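Local coordinates for protein leucine aminopeptidase (Parabacteroides distasonis, PDB 3TC8) that probably acts as a zinc-dependent exopeptidase of the M28 family, with aminopeptidase or glutaminyl-peptide cyclotransferase activity, at residues A125-S130 and D157-G162; A74-K79 and R106-H111. All blocks are in the same frame, centred on the assembly; numbering follows the deposited sequence.

Contact 1: A125-S130 and D157-G162; sequences ADDGGS and DAEDYG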
loop_
_atom_site.group_PDB
_atom_site.type_symbol
_atom_site.label_atom_id
_atom_site.label_comp_id
_atom_site.label_asym_id
_atom_site.label_seq_id
_atom_site.Cartn_x
_atom_site.Cartn_y
_atom_site.Cartn_z
ATOM N N ALA A 125 8.450 -0.901 8.204
ATOM C CA ALA A 125 7.254 -0.833 9.031
ATOM C C ALA A 125 6.253 0.148 8.408
ATOM O O ALA A 125 5.065 -0.193 8.305
ATOM C CB ALA A 125 7.622 -0.362 10.435
ATOM N N ASP A 126 6.694 1.364 8.067
ATOM C CA ASP A 126 5.803 2.315 7.437
ATOM C C ASP A 126 5.727 2.059 5.937
ATOM O O ASP A 126 4.636 2.072 5.349
ATOM C CB ASP A 126 6.211 3.737 7.757
ATOM C CG ASP A 126 5.126 4.766 7.565
ATOM O OD1 ASP A 126 3.937 4.393 7.521
ATOM O OD2 ASP A 126 5.492 5.960 7.473
ATOM N N ASP A 127 6.872 1.867 5.277
ATOM C CA ASP A 127 6.960 1.624 3.845
ATOM C C ASP A 127 6.772 0.141 3.589
ATOM O O ASP A 127 7.717 -0.633 3.480
ATOM C CB ASP A 127 8.266 2.140 3.367
ATOM C CG ASP A 127 8.400 2.287 1.886
ATOM O OD1 ASP A 127 7.553 1.807 1.123
ATOM O OD2 ASP A 127 9.450 2.877 1.503
ATOM N N GLY A 128 5.518 -0.259 3.520
ATOM C CA GLY A 128 5.046 -1.618 3.352
ATOM C C GLY A 128 4.100 -2.038 4.467
ATOM O O GLY A 128 2.907 -2.299 4.250
ATOM N N GLY A 129 4.590 -2.114 5.681
ATOM C CA GLY A 129 3.769 -2.604 6.756
ATOM C C GLY A 129 2.503 -1.841 6.979
ATOM O O GLY A 129 1.453 -2.432 7.197
ATOM N N SER A 130 2.568 -0.517 6.942
ATOM C CA SER A 130 1.417 0.319 7.351
ATOM C C SER A 130 0.233 0.126 6.420
ATOM O O SER A 130 -0.892 -0.056 6.893
ATOM C CB SER A 130 1.796 1.781 7.424
ATOM O OG SER A 130 2.099 2.312 6.134
ATOM N N ASP A 157 3.622 -7.158 -4.669
ATOM C CA ASP A 157 4.996 -7.482 -4.337
ATOM C C ASP A 157 5.981 -6.707 -5.159
ATOM O O ASP A 157 5.648 -6.047 -6.154
ATOM C CB ASP A 157 5.231 -8.997 -4.564
ATOM C CG ASP A 157 6.382 -9.594 -3.802
ATOM O OD1 ASP A 157 7.050 -8.899 -3.001
ATOM O OD2 ASP A 157 6.544 -10.827 -3.945
ATOM N N ALA A 158 7.212 -6.712 -4.686
ATOM C CA ALA A 158 8.355 -6.231 -5.449
ATOM C C ALA A 158 8.150 -4.781 -5.895
ATOM O O ALA A 158 8.593 -4.398 -6.989
ATOM C CB ALA A 158 8.667 -7.154 -6.590
ATOM N N GLU A 159 7.591 -3.948 -5.028
ATOM C CA GLU A 159 7.449 -2.551 -5.316
ATOM C C GLU A 159 8.730 -1.764 -5.072
ATOM O O GLU A 159 8.945 -0.756 -5.730
ATOM C CB GLU A 159 6.303 -1.959 -4.483
ATOM C CG GLU A 159 6.061 -0.458 -4.686
ATOM C CD GLU A 159 6.955 0.503 -3.944
ATOM O OE1 GLU A 159 7.470 0.099 -2.873
ATOM O OE2 GLU A 159 7.129 1.669 -4.456
ATOM N N ASP A 160 9.493 -2.214 -4.073
ATOM C CA ASP A 160 10.528 -1.354 -3.472
ATOM C C ASP A 160 11.946 -1.930 -3.686
ATOM O O ASP A 160 12.821 -1.712 -2.849
ATOM C CB ASP A 160 10.245 -1.117 -1.993
ATOM C CG ASP A 160 10.524 0.289 -1.561
ATOM O OD1 ASP A 160 10.803 1.163 -2.391
ATOM O OD2 ASP A 160 10.439 0.560 -0.386
ATOM N N TYR A 161 12.149 -2.542 -4.841
ATOM C CA TYR A 161 13.426 -3.147 -5.257
ATOM C C TYR A 161 14.010 -2.365 -6.447
ATOM O O TYR A 161 14.803 -2.898 -7.215
ATOM C CB TYR A 161 13.217 -4.644 -5.586
ATOM C CG TYR A 161 14.346 -5.598 -5.234
ATOM C CD1 TYR A 161 15.599 -5.567 -5.878
ATOM C CD2 TYR A 161 14.145 -6.608 -4.304
ATOM C CE1 TYR A 161 16.554 -6.503 -5.564
ATOM C CE2 TYR A 161 15.098 -7.570 -4.024
ATOM C CZ TYR A 161 16.310 -7.493 -4.676
ATOM O OH TYR A 161 17.261 -8.465 -4.391
ATOM N N GLY A 162 13.670 -1.095 -6.574
ATOM C CA GLY A 162 14.180 -0.267 -7.651
ATOM C C GLY A 162 15.612 0.153 -7.427
ATOM O O GLY A 162 16.192 -0.015 -6.348
HETATM O O HOH W 1 10.070 -1.071 1.763
#

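Contact 2: A74-K79 and R106-H111; sequences AYDGTK and RPYSDH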
loop_
_atom_site.group_PDB
_atom_site.type_symbol
_atom_site.label_atom_id
_atom_site.label_comp_id
_atom_site.label_asym_id
_atom_site.label_seq_id
_atom_site.Cartn_x
_atom_site.Cartn_y
_atom_site.Cartn_z
ATOM N N ALA A 74 14.605 -7.805 -11.392
ATOM C CA ALA A 74 15.034 -6.555 -10.806
ATOM C C ALA A 74 16.026 -5.831 -11.695
ATOM O O ALA A 74 16.568 -6.403 -12.671
ATOM C CB ALA A 74 15.667 -6.795 -9.428
ATOM N N TYR A 75 16.290 -4.581 -11.341
ATOM C CA TYR A 75 17.189 -3.714 -12.116
ATOM C C TYR A 75 18.576 -4.314 -12.334
ATOM O O TYR A 75 19.224 -3.990 -13.327
ATOM C CB TYR A 75 17.333 -2.339 -11.417
ATOM C CG TYR A 75 18.190 -2.422 -10.186
ATOM C CD1 TYR A 75 17.678 -2.870 -8.947
ATOM C CD2 TYR A 75 19.539 -2.131 -10.260
ATOM C CE1 TYR A 75 18.500 -3.040 -7.872
ATOM C CE2 TYR A 75 20.359 -2.305 -9.169
ATOM C CZ TYR A 75 19.848 -2.773 -7.979
ATOM O OH TYR A 75 20.696 -2.950 -6.908
ATOM N N ASP A 76 19.040 -5.150 -11.399
ATOM C CA ASP A 76 20.395 -5.753 -11.429
ATOM C C ASP A 76 20.358 -7.134 -12.040
ATOM O O ASP A 76 21.362 -7.844 -12.013
ATOM C CB ASP A 76 21.020 -5.801 -10.024
ATOM C CG ASP A 76 20.303 -6.700 -9.057
ATOM O OD1 ASP A 76 19.229 -7.250 -9.406
ATOM O OD2 ASP A 76 20.877 -6.915 -7.948
ATOM N N GLY A 77 19.224 -7.550 -12.590
ATOM C CA GLY A 77 19.085 -8.888 -13.164
ATOM C C GLY A 77 18.613 -9.945 -12.181
ATOM O O GLY A 77 18.356 -11.066 -12.628
ATOM N N THR A 78 18.504 -9.662 -10.891
ATOM C CA THR A 78 18.064 -10.688 -9.923
ATOM C C THR A 78 16.648 -11.139 -10.322
ATOM O O THR A 78 15.761 -10.308 -10.556
ATOM C CB THR A 78 18.027 -10.128 -8.469
ATOM O OG1 THR A 78 19.308 -9.583 -8.164
ATOM C CG2 THR A 78 17.702 -11.224 -7.425
ATOM N N LYS A 79 16.440 -12.441 -10.335
ATOM C CA LYS A 79 15.152 -13.012 -10.556
ATOM C C LYS A 79 14.458 -13.069 -9.191
ATOM O O LYS A 79 14.930 -13.741 -8.251
ATOM C CB LYS A 79 15.324 -14.388 -11.175
ATOM C CG LYS A 79 15.977 -14.341 -12.586
ATOM C CD LYS A 79 15.148 -13.610 -13.590
ATOM C CE LYS A 79 15.886 -13.465 -14.911
ATOM N NZ LYS A 79 15.041 -12.767 -15.915
ATOM N N ARG A 106 12.172 -3.084 1.187
ATOM C CA ARG A 106 13.347 -2.761 0.394
ATOM C C ARG A 106 14.580 -3.498 0.927
ATOM O O ARG A 106 14.846 -3.461 2.122
ATOM C CB ARG A 106 13.551 -1.250 0.407
ATOM C CG ARG A 106 14.710 -0.744 -0.462
ATOM C CD ARG A 106 14.404 0.619 -1.020
ATOM N NE ARG A 106 15.485 1.207 -1.814
ATOM C CZ ARG A 106 15.696 0.901 -3.081
ATOM N NH1 ARG A 106 15.048 -0.069 -3.671
ATOM N NH2 ARG A 106 16.668 1.494 -3.771
ATOM N N PRO A 107 15.422 -3.997 0.032
ATOM C CA PRO A 107 16.649 -4.700 0.459
ATOM C C PRO A 107 17.825 -3.793 0.825
ATOM O O PRO A 107 18.877 -4.291 1.186
ATOM C CB PRO A 107 16.983 -5.567 -0.734
ATOM C CG PRO A 107 16.452 -4.806 -1.907
ATOM C CD PRO A 107 15.143 -4.276 -1.395
ATOM N N TYR A 108 17.609 -2.509 0.684
ATOM C CA TYR A 108 18.607 -1.481 0.878
ATOM C C TYR A 108 18.074 -0.404 1.810
ATOM O O TYR A 108 16.867 -0.241 1.964
ATOM C CB TYR A 108 18.988 -0.800 -0.449
ATOM C CG TYR A 108 19.226 -1.720 -1.604
ATOM C CD1 TYR A 108 20.158 -2.743 -1.547
ATOM C CD2 TYR A 108 18.467 -1.615 -2.754
ATOM C CE1 TYR A 108 20.356 -3.582 -2.622
ATOM C CE2 TYR A 108 18.633 -2.478 -3.850
ATOM C CZ TYR A 108 19.572 -3.462 -3.750
ATOM O OH TYR A 108 19.766 -4.281 -4.837
ATOM N N SER A 109 18.977 0.305 2.440
ATOM C CA SER A 109 18.679 1.523 3.207
ATOM C C SER A 109 19.475 2.670 2.594
ATOM O O SER A 109 20.353 3.248 3.212
ATOM C CB SER A 109 18.983 1.328 4.678
ATOM O OG SER A 109 18.279 0.214 5.189
ATOM N N ASP A 110 19.161 2.957 1.318
ATOM C CA ASP A 110 20.053 3.748 0.481
ATOM C C ASP A 110 20.001 5.242 0.717
ATOM O O ASP A 110 20.824 5.937 0.168
ATOM C CB ASP A 110 19.890 3.391 -1.001
ATOM C CG ASP A 110 18.441 3.398 -1.524
ATOM O OD1 ASP A 110 17.507 2.963 -0.816
ATOM O OD2 ASP A 110 18.276 3.795 -2.722
ATOM N N HIS A 111 19.113 5.674 1.605
ATOM C CA HIS A 111 19.095 7.031 2.091
ATOM C C HIS A 111 19.590 7.156 3.532
ATOM O O HIS A 111 19.567 8.232 4.139
ATOM C CB HIS A 111 17.735 7.670 1.934
ATOM C CG HIS A 111 17.417 7.980 0.516
ATOM N ND1 HIS A 111 17.618 9.226 -0.016
ATOM C CD2 HIS A 111 16.977 7.205 -0.499
ATOM C CE1 HIS A 111 17.330 9.194 -1.308
ATOM N NE2 HIS A 111 16.887 7.993 -1.622
#

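Contact 1: A125-S130 and D157-G162
Asp127 and Asp160 approach from opposite directions and meet through their carboxylates, Asp127 OD2 lying 3.1 Å from Asp160 OD2. A zinc ion, bound by both side chains and by His281, accounts for the closeness of these two oxygens. The two carboxylate planes are turned 48° apart. Asp127 OD2 binds the zinc, while OD1 is hydrogen-bonded to His102 NE2; with one oxygen held by the metal and the other by the histidine, the rotation of the carboxylate is restrained.

A water forms a second bridge between the segments. It donates to the backbone, 2.9 Å from Asp127 O, and to the metal-binding side chain, 2.7 Å from Asp160 OD2, tying the main chain of one ligand to the carboxylate of the other. Glu159 stands beside the pair, its OE1 4.3 Å from Asp127 OD1.

The next shell sets the backbones. Asp127 centres an inverse gamma turn near the start of the segment 125-130, and its side chain is extended toward the zinc, CG lying opposite the backbone N (chi1 -166°). Gly128 follows with a positive phi of 124°, a backbone conformation in which a CB would collide with the carbonyl oxygen of Asp127. Across this irregular, pi-type turn, Ser130 OG donates to Asp126 O at 2.7 Å, on a lone pair in the carbonyl plane. The Asp126 carboxylate is itself anchored by Gly203 N and Tyr279 OH, and in the other segment Asp160 N is hydrogen-bonded to Asp104 OD2.

Segment 125-130 and a loop beyond a sheet strand thus deliver two acidic ligands to one metal, as expected of the buried zinc site of an M28 peptidase.

Contact 2: A74-K79 and R106-H111
Tyr75 holds CG between its backbone N and carbonyl carbon (chi1 74°), whereas Tyr108 has CG anti to the carbonyl carbon (chi1 -45°), and these torsions send the two phenols toward each other from opposite directions. Their hydroxyls meet in a short hydrogen bond, Tyr75 OH to Tyr108 OH at 2.6 Å. Tyr108 OH reaches the rim of the Tyr75 ring, close to the ring plane, while Tyr75 OH comes to the Tyr108 ring obliquely. The rings themselves barely meet, with Tyr75 CE1 4.1 Å from Tyr108 CE2.

Each phenol is braced by its own segment. Asp76 CB lies 3.6 Å above one face of the Tyr75 ring; at Asp76 OD1 the bond from Thr78 N closes an Asx turn, and Thr78 OG1 donates to the same oxygen from the same face of the carboxylate. Pro107 CG sits over the centre of the Tyr108 ring at 3.7 Å. The edge of that ring points at Arg106, Tyr108 CD2 standing over the centre of the guanidinium, which is fixed in orientation by a side-on salt bridge, NE and NH2 each bonding one oxygen of Asp110. Phe166 packs edge-to-face with Tyr108.

A leucine in place of Tyr75 would probably leave Tyr108 OH without this hydrogen-bonding mate and the loops without their polar link.

Residues 74-79 form the connection of the hairpin 64-73/79-89: a type I turn from Ala74 to Gly77, with Gly77 at positive phi and Ala74 N bonded to Thr78 O, the pattern of a type I turn with a G1 beta bulge.

Overall arrangement
Contact 1 is buried at the metal, whereas contact 2 lies at the surface, their centres 12 Å apart. Arg106 joins them: its NH1 is 2.9 Å from Asp160 O and likewise 2.9 Å from Gly162 O, probable hydrogen bonds that tie the loop carrying a zinc ligand to the segment carrying Tyr108. Tyr161, next to that ligand, packs against both halves of contact 2, Tyr161 O lying 3.4 Å from Tyr75 CD1 and Tyr161 CE2 3.7 Å from Pro107 CG. The Tyr108 side chain is about 9 Å from the zinc and about 7 Å from the side chain of His281 (nearest atoms), so Tyr108 lies near the metal site but outside its coordination shell.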